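Local atomic coordinates of cytokinesis protein 2 (Saccharomyces cerevisiae, PDB entry 4WPE), a protein that mediates the cytoskeletal rearrangements required for cytokinesis, forming a ring that colocalizes with the medial actin ring after the onset of mitosis. Residues Q188-K191 against V192-D195. Numbering follows the deposited sequence.
Sequences QEYK and VQLD
An i to i+4 pair of opposite charge, Lys191 and Asp195, spans about one turn of helix 170-259, one of the long helices of the F-BAR domain and here within a predicted coiled coil. The backbone supplies the usual helical bonds: Val192 N to Gln188 O, Leu194 N to Tyr190 O, Asp195 N to Lys191 O and Gln193 N to Glu189 O. The shortest of them joins Gln193 N to Glu189 O at 2.7 Å. Lys191 leaves the backbone with CG anti to its N (chi1 -159°) and then bends at chi2 and chi4, which carries its chain at a slant across the carboxylate of Asp195. The CD and CE methylenes of Lys191 lie beside Asp195 OD2, while the ammonium forms a long salt bridge, Lys191 NZ lying 3.8 Å from Asp195 OD1. Just before that pair along the chain, Gln193, extended beyond CG, sets its OE1 at the edge of the Tyr190 ring, 3.8 Å from Tyr190 CD1 and in the ring plane; amide and ring are turned 82° apart. Tyr190 also touches Leu146, Lys149 and Ala153 of helix 76-162, and the buried Leu194 packs on Leu150, so this side of the helix faces its antiparallel neighbour. The chemistry thus divides the turns: Tyr190 and Leu194 join two helices of the domain, whereas the long pairing of exposed Lys191 with partly exposed Asp195 probably contributes only a modest electrostatic attraction, added to a helix already held by its main-chain bonds.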
# COMPACT_ATOMS: atom_id res chain seq x y z
N GLN A 188 50.99 -11.60 65.92
CA GLN A 188 50.79 -13.02 65.65
C GLN A 188 49.41 -13.30 65.08
O GLN A 188 49.27 -14.06 64.12
CB GLN A 188 51.00 -13.83 66.93
CG GLN A 188 52.44 -13.88 67.40
CD GLN A 188 52.59 -14.54 68.76
OE1 GLN A 188 51.63 -15.08 69.31
NE2 GLN A 188 53.80 -14.51 69.31
N GLU A 189 48.39 -12.70 65.68
CA GLU A 189 47.02 -12.92 65.24
C GLU A 189 46.76 -12.29 63.88
O GLU A 189 46.12 -12.90 63.02
CB GLU A 189 46.03 -12.36 66.26
CG GLU A 189 46.23 -12.89 67.67
CD GLU A 189 45.38 -12.16 68.69
OE1 GLU A 189 44.75 -11.14 68.33
OE2 GLU A 189 45.34 -12.61 69.85
N TYR A 190 47.25 -11.07 63.68
CA TYR A 190 47.09 -10.38 62.41
C TYR A 190 47.71 -11.18 61.27
O TYR A 190 47.16 -11.25 60.17
CB TYR A 190 47.70 -8.99 62.47
CG TYR A 190 46.82 -7.96 63.13
CD1 TYR A 190 45.45 -8.14 63.20
CD2 TYR A 190 47.36 -6.80 63.67
CE1 TYR A 190 44.63 -7.20 63.80
CE2 TYR A 190 46.55 -5.85 64.27
CZ TYR A 190 45.19 -6.05 64.33
OH TYR A 190 44.38 -5.11 64.92
N LYS A 191 48.86 -11.79 61.55
CA LYS A 191 49.55 -12.60 60.56
C LYS A 191 48.69 -13.79 60.15
O LYS A 191 48.59 -14.12 58.97
CB LYS A 191 50.90 -13.09 61.10
CG LYS A 191 51.91 -13.51 60.04
CD LYS A 191 51.76 -14.96 59.65
CE LYS A 191 52.85 -15.38 58.68
NZ LYS A 191 52.96 -14.42 57.55
N VAL A 192 48.06 -14.42 61.13
CA VAL A 192 47.19 -15.56 60.86
C VAL A 192 45.91 -15.10 60.16
O VAL A 192 45.49 -15.70 59.17
CB VAL A 192 46.84 -16.32 62.15
CG1 VAL A 192 45.73 -17.33 61.89
CG2 VAL A 192 48.08 -17.02 62.69
N GLN A 193 45.31 -14.03 60.66
CA GLN A 193 44.11 -13.46 60.05
C GLN A 193 44.36 -13.04 58.60
O GLN A 193 43.44 -13.02 57.79
CB GLN A 193 43.61 -12.26 60.86
CG GLN A 193 42.99 -12.62 62.20
CD GLN A 193 42.56 -11.39 62.98
OE1 GLN A 193 42.41 -10.31 62.42
NE2 GLN A 193 42.38 -11.56 64.29
N LEU A 194 45.61 -12.72 58.29
CA LEU A 194 45.98 -12.32 56.93
C LEU A 194 46.19 -13.52 56.02
O LEU A 194 45.83 -13.49 54.85
CB LEU A 194 47.24 -11.45 56.95
CG LEU A 194 47.77 -11.05 55.57
CD1 LEU A 194 46.81 -10.07 54.90
CD2 LEU A 194 49.16 -10.46 55.68
N ASP A 195 46.78 -14.58 56.57
CA ASP A 195 47.03 -15.78 55.79
C ASP A 195 45.72 -16.42 55.34
O ASP A 195 45.60 -16.87 54.20
CB ASP A 195 47.85 -16.79 56.59
CG ASP A 195 49.32 -16.39 56.71
OD1 ASP A 195 49.82 -15.67 55.82
OD2 ASP A 195 49.97 -16.80 57.69